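Local coordinates for histidine-containing phosphotransfer protein 2 (Oryza sativa, PDB 1YVI) that relays phosphoryl groups between cytokinin sensor histidine kinases and B-type response regulators, and so acts as a positive regulator of cytokinin signalling, at residues 41-44 with 45-49; 89-92 with 93-96. One frame throughout, in Å; residues are numbered along the deposited sequence.

Contact 1 (41-44 with 45-49)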
ATOM      1  N   GLY A  41       7.980 -11.032 -13.917  1.00 34.85           N
ATOM      2  CA  GLY A  41       8.270 -10.356 -12.658  1.00 23.80           C
ATOM      3  C   GLY A  41       7.368  -9.140 -12.531  1.00 18.79           C
ATOM      4  O   GLY A  41       7.665  -8.226 -11.762  1.00 17.75           O
ATOM      5  N   PHE A  42       6.273  -9.132 -13.285  1.00 16.47           N
ATOM      6  CA  PHE A  42       5.373  -8.009 -13.305  1.00 18.89           C
ATOM      7  C   PHE A  42       4.872  -7.604 -11.894  1.00 17.50           C
ATOM      8  O   PHE A  42       4.989  -6.432 -11.484  1.00 12.62           O
ATOM      9  CB  PHE A  42       4.201  -8.290 -14.212  1.00 16.54           C
ATOM     10  CG  PHE A  42       3.147  -7.201 -14.220  1.00 18.12           C
ATOM     11  CD1 PHE A  42       3.409  -5.956 -14.811  1.00 21.06           C
ATOM     12  CD2 PHE A  42       1.855  -7.449 -13.710  1.00 14.22           C
ATOM     13  CE1 PHE A  42       2.398  -4.963 -14.882  1.00 18.63           C
ATOM     14  CE2 PHE A  42       0.856  -6.448 -13.775  1.00 18.84           C
ATOM     15  CZ  PHE A  42       1.148  -5.196 -14.361  1.00 20.19           C
ATOM     16  N   VAL A  43       4.283  -8.560 -11.183  1.00 13.30           N
ATOM     17  CA  VAL A  43       3.759  -8.297  -9.822  1.00 16.21           C
ATOM     18  C   VAL A  43       4.877  -7.756  -8.890  1.00 14.25           C
ATOM     19  O   VAL A  43       4.680  -6.755  -8.188  1.00 13.04           O
ATOM     20  CB  VAL A  43       3.065  -9.564  -9.230  1.00 16.15           C
ATOM     21  CG1 VAL A  43       2.625  -9.302  -7.782  1.00 17.53           C
ATOM     22  CG2 VAL A  43       1.851  -9.873 -10.099  1.00 20.12           C
ATOM     23  N   SER A  44       6.073  -8.364  -8.898  1.00 10.63           N
ATOM     24  CA  SER A  44       7.136  -7.843  -8.029  1.00 13.97           C
ATOM     25  C   SER A  44       7.465  -6.372  -8.316  1.00 16.05           C
ATOM     26  O   SER A  44       7.797  -5.603  -7.396  1.00 12.76           O
ATOM     27  CB  SER A  44       8.459  -8.622  -8.183  1.00 17.69           C
ATOM     28  OG  SER A  44       8.361  -9.969  -7.682  1.00 25.05           O
ATOM     29  N   GLU A  45       7.498  -6.018  -9.605  1.00 14.53           N
ATOM     30  CA  GLU A  45       7.806  -4.631 -10.001  1.00 11.76           C
ATOM     31  C   GLU A  45       6.715  -3.649  -9.621  1.00 10.76           C
ATOM     32  O   GLU A  45       7.021  -2.534  -9.204  1.00 14.89           O
ATOM     33  CB  GLU A  45       8.131  -4.525 -11.505  1.00 14.20           C
ATOM     34  CG  GLU A  45       9.450  -5.301 -11.945  1.00 12.19           C
ATOM     35  CD  GLU A  45      10.741  -4.793 -11.306  1.00 15.68           C
ATOM     36  OE1 GLU A  45      10.779  -3.732 -10.670  1.00 18.32           O
ATOM     37  OE2 GLU A  45      11.742  -5.498 -11.460  1.00 23.62           O
ATOM     38  N   VAL A  46       5.467  -4.084  -9.778  1.00 11.43           N
ATOM     39  CA  VAL A  46       4.302  -3.286  -9.438  1.00 11.68           C
ATOM     40  C   VAL A  46       4.361  -2.983  -7.939  1.00 14.48           C
ATOM     41  O   VAL A  46       4.138  -1.839  -7.538  1.00 12.18           O
ATOM     42  CB  VAL A  46       2.976  -3.995  -9.831  1.00 13.32           C
ATOM     43  CG1 VAL A  46       1.713  -3.305  -9.200  1.00 14.89           C
ATOM     44  CG2 VAL A  46       2.826  -4.014 -11.368  1.00 14.26           C
ATOM     45  N   VAL A  47       4.624  -4.024  -7.144  1.00 11.54           N
ATOM     46  CA  VAL A  47       4.644  -3.928  -5.672  1.00 12.95           C
ATOM     47  C   VAL A  47       5.816  -3.045  -5.226  1.00 12.53           C
ATOM     48  O   VAL A  47       5.663  -2.239  -4.322  1.00 15.04           O
ATOM     49  CB  VAL A  47       4.756  -5.374  -5.029  1.00 16.97           C
ATOM     50  CG1 VAL A  47       5.231  -5.335  -3.638  1.00 15.01           C
ATOM     51  CG2 VAL A  47       3.376  -6.034  -5.073  1.00 16.12           C
ATOM     52  N   THR A  48       6.987  -3.227  -5.830  1.00  9.89           N
ATOM     53  CA  THR A  48       8.138  -2.376  -5.523  1.00 14.38           C
ATOM     54  C   THR A  48       7.823  -0.927  -5.758  1.00 15.65           C
ATOM     55  O   THR A  48       8.021  -0.102  -4.863  1.00 13.63           O
ATOM     56  CB  THR A  48       9.354  -2.811  -6.345  1.00 18.18           C
ATOM     57  OG1 THR A  48       9.541  -4.212  -6.082  1.00 20.14           O
ATOM     58  CG2 THR A  48      10.628  -2.043  -5.957  1.00 18.95           C
ATOM     59  N   LEU A  49       7.283  -0.609  -6.936  1.00 14.52           N
ATOM     60  CA  LEU A  49       6.918   0.764  -7.267  1.00 14.57           C
ATOM     61  C   LEU A  49       5.839   1.300  -6.316  1.00 13.10           C
ATOM     62  O   LEU A  49       5.908   2.423  -5.870  1.00 14.28           O
ATOM     63  CB  LEU A  49       6.405   0.801  -8.707  1.00 14.70           C
ATOM     64  CG  LEU A  49       6.072   2.129  -9.376  1.00 26.89           C
ATOM     65  CD1 LEU A  49       7.212   3.179  -9.232  1.00 21.84           C
ATOM     66  CD2 LEU A  49       5.755   1.818 -10.858  1.00 21.14           C
TER
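One face of the Phe42 ring takes the CG2 methyl of Val46, one turn further along, at the start of helix 42-65, a long helix of the HPt helical bundle. The contact is a CH-pi interaction: CG2 of Val46 stands 3.7 Å from the centroid of the Phe42 ring, 16° off the ring normal and displaced a little toward the rim. Phe42 comes to lie there because its CG is anti to the backbone N (chi1 176°), which carries the ring alongside the following turn. Phe42 touches Leu33 and Val46 touches Leu30, both of helix 25-34. Gly41 is the N-cap, and its O accepts the first i to i+4 bond, from Glu45 N at 3.1 Å; Glu45 CG lies 3.4 Å from Gly41 O. On the side facing helix 110-142, Val47 reaches Phe131, while Ser44 and Thr48 lie against Leu135. Ser44 O is gripped twice by Thr48, by the backbone N and by the hydroxyl, which approach from opposite faces of the carbonyl plane. A valine in place of Thr48 would probably leave Ser44 O with the backbone bond as its one remaining link to this residue. With chi1 at -54°, Thr48 OG1 sits beside its own backbone N and donates to Ser44 O at 2.6 Å.

Contact 2 (89-92 with 93-96)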
ATOM      1  N   VAL A  89      -3.383  -1.676  -6.485  1.00 19.05           N
ATOM      2  CA  VAL A  89      -2.607  -2.865  -6.076  1.00 17.40           C
ATOM      3  C   VAL A  89      -3.390  -3.782  -5.148  1.00 18.61           C
ATOM      4  O   VAL A  89      -2.888  -4.834  -4.762  1.00 19.44           O
ATOM      5  CB  VAL A  89      -1.239  -2.543  -5.420  1.00 21.88           C
ATOM      6  CG1 VAL A  89      -0.357  -1.774  -6.407  1.00 24.31           C
ATOM      7  CG2 VAL A  89      -1.456  -1.778  -4.062  1.00 18.69           C
ATOM      8  N   GLY A  90      -4.608  -3.380  -4.786  1.00 14.65           N
ATOM      9  CA  GLY A  90      -5.384  -4.109  -3.813  1.00 16.08           C
ATOM     10  C   GLY A  90      -5.095  -3.882  -2.335  1.00 14.35           C
ATOM     11  O   GLY A  90      -5.522  -4.678  -1.504  1.00 11.71           O
ATOM     12  N   ALA A  91      -4.477  -2.754  -1.980  1.00 13.30           N
ATOM     13  CA  ALA A  91      -4.135  -2.473  -0.602  1.00 12.18           C
ATOM     14  C   ALA A  91      -5.369  -1.865   0.040  1.00 15.78           C
ATOM     15  O   ALA A  91      -5.413  -0.652   0.290  1.00 11.07           O
ATOM     16  CB  ALA A  91      -2.972  -1.490  -0.567  1.00 11.48           C
ATOM     17  N   GLN A  92      -6.378  -2.688   0.311  1.00 14.52           N
ATOM     18  CA  GLN A  92      -7.709  -2.147   0.613  1.00 16.53           C
ATOM     19  C   GLN A  92      -7.735  -1.368   1.936  1.00 14.39           C
ATOM     20  O   GLN A  92      -8.522  -0.433   2.105  1.00 14.22           O
ATOM     21  CB  GLN A  92      -8.766  -3.274   0.630  1.00 17.54           C
ATOM     22  CG  GLN A  92      -8.701  -4.203   1.858  1.00 16.03           C
ATOM     23  CD  GLN A  92      -9.796  -5.290   1.851  1.00 18.70           C
ATOM     24  OE1 GLN A  92     -10.747  -5.203   1.106  1.00 13.86           O
ATOM     25  NE2 GLN A  92      -9.625  -6.315   2.660  1.00 15.42           N
ATOM     26  N   LYS A  93      -6.920  -1.756   2.897  1.00 16.33           N
ATOM     27  CA  LYS A  93      -6.982  -1.056   4.217  1.00 12.91           C
ATOM     28  C   LYS A  93      -6.382   0.346   4.088  1.00 17.00           C
ATOM     29  O   LYS A  93      -6.877   1.295   4.653  1.00 15.22           O
ATOM     30  CB  LYS A  93      -6.255  -1.895   5.296  1.00 20.72           C
ATOM     31  CG  LYS A  93      -7.012  -3.254   5.609  1.00 16.51           C
ATOM     32  CD  LYS A  93      -6.366  -3.979   6.706  1.00 24.96           C
ATOM     33  CE  LYS A  93      -6.781  -3.480   8.095  1.00 27.60           C
ATOM     34  NZ  LYS A  93      -5.918  -4.263   9.066  1.00 20.82           N
ATOM     35  N   VAL A  94      -5.294   0.476   3.329  1.00 13.79           N
ATOM     36  CA  VAL A  94      -4.744   1.806   3.093  1.00 14.04           C
ATOM     37  C   VAL A  94      -5.843   2.606   2.366  1.00 15.05           C
ATOM     38  O   VAL A  94      -6.125   3.751   2.684  1.00 12.15           O
ATOM     39  CB  VAL A  94      -3.454   1.719   2.250  1.00 11.55           C
ATOM     40  CG1 VAL A  94      -2.908   3.106   1.878  1.00 13.73           C
ATOM     41  CG2 VAL A  94      -2.395   0.876   2.987  1.00 10.69           C
ATOM     42  N   LYS A  95      -6.460   1.985   1.363  1.00 15.30           N
ATOM     43  CA  LYS A  95      -7.517   2.666   0.611  1.00 14.30           C
ATOM     44  C   LYS A  95      -8.645   3.157   1.545  1.00  9.97           C
ATOM     45  O   LYS A  95      -9.087   4.304   1.423  1.00 12.97           O
ATOM     46  CB  LYS A  95      -8.067   1.720  -0.513  1.00  8.65           C
ATOM     47  CG  LYS A  95      -9.206   2.338  -1.268  1.00 16.11           C
ATOM     48  CD  LYS A  95      -9.923   1.344  -2.166  1.00 17.73           C
ATOM     49  CE  LYS A  95     -10.763   0.382  -1.337  1.00 25.65           C
ATOM     50  NZ  LYS A  95     -11.154  -0.816  -2.148  1.00 34.01           N
ATOM     51  N   PHE A  96      -9.162   2.303   2.429  1.00 13.37           N
ATOM     52  CA  PHE A  96     -10.281   2.742   3.264  1.00 16.33           C
ATOM     53  C   PHE A  96      -9.896   3.837   4.229  1.00 15.19           C
ATOM     54  O   PHE A  96     -10.696   4.741   4.463  1.00 13.79           O
ATOM     55  CB  PHE A  96     -10.968   1.594   4.003  1.00 15.69           C
ATOM     56  CG  PHE A  96     -11.530   0.571   3.091  1.00 17.84           C
ATOM     57  CD1 PHE A  96     -12.239   0.958   1.993  1.00 14.65           C
ATOM     58  CD2 PHE A  96     -11.305  -0.770   3.311  1.00 21.50           C
ATOM     59  CE1 PHE A  96     -12.739   0.007   1.103  1.00 27.85           C
ATOM     60  CE2 PHE A  96     -11.813  -1.703   2.432  1.00 21.59           C
ATOM     61  CZ  PHE A  96     -12.518  -1.305   1.342  1.00 19.19           C
TER
HETATM   62  O   HOH W   1     -11.832  -3.797  -1.061  1.00 26.04           O
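The backbone oxygen of Gln92 lies over the face of an aromatic ring: Gln92 O is 3.0 Å above the plane of Phe96, offset toward the rim, with CD2 of Phe96 its nearest ring atom at 3.1 Å. Gln92 O also accepts a hydrogen bond from Phe96 N at 2.8 Å, so one residue meets it with both N-H and ring. Phe96 has CG beside its own backbone N (chi1 -60°), which folds the ring back over the preceding turn. There CE2 of Phe96 also meets CB of Gln92 at 3.9 Å, and the side-chain amide of Gln92 and the Phe96 ring are turned 39° against each other. All this belongs to the first turn of helix 92-106, which follows helix 72-89 after a short connection within the HPt bundle. Gly90 closes the earlier helix in a Schellman motif, at a positive phi of 81° where a side chain would jam against the preceding carbonyl. Ala91, centre of an inverse gamma turn, is the N-cap, and Ala91 O accepts from Lys95 N, in the carbonyl plane, at 3.0 Å. The Gln92 side chain is extended beyond CG: NE2 bonds to Gly21 O, and Gln92 OE1 accepts from a water oxygen at 2.8 Å. That water is also held, weakly, by NZ of Lys95, which has a long, weak ion pair with Asp24.

Both contacts are local, each at the N-terminal start of a helix of the HPt bundle, and their centres lie about 16 Å apart. Contact 2 is nearer the centre of the chain (about 6 Å, against about 12 Å), yet each is only partly buried. They meet where Val46 CG1 packs on Val89 CG1 at 3.8 Å, joining helix 42-65 to the end of helix 72-89. Helix 110-142 backs both. Segment 41-49 rests on helix 25-34 through apolar groups, whereas 89-96 packs on helices 72-89 and 42-65 and has polar links to loop residues Gly21 and Asp24; its water bridges within contact 2. An aromatic face receives a methyl in contact 1 but a carbonyl oxygen in contact 2.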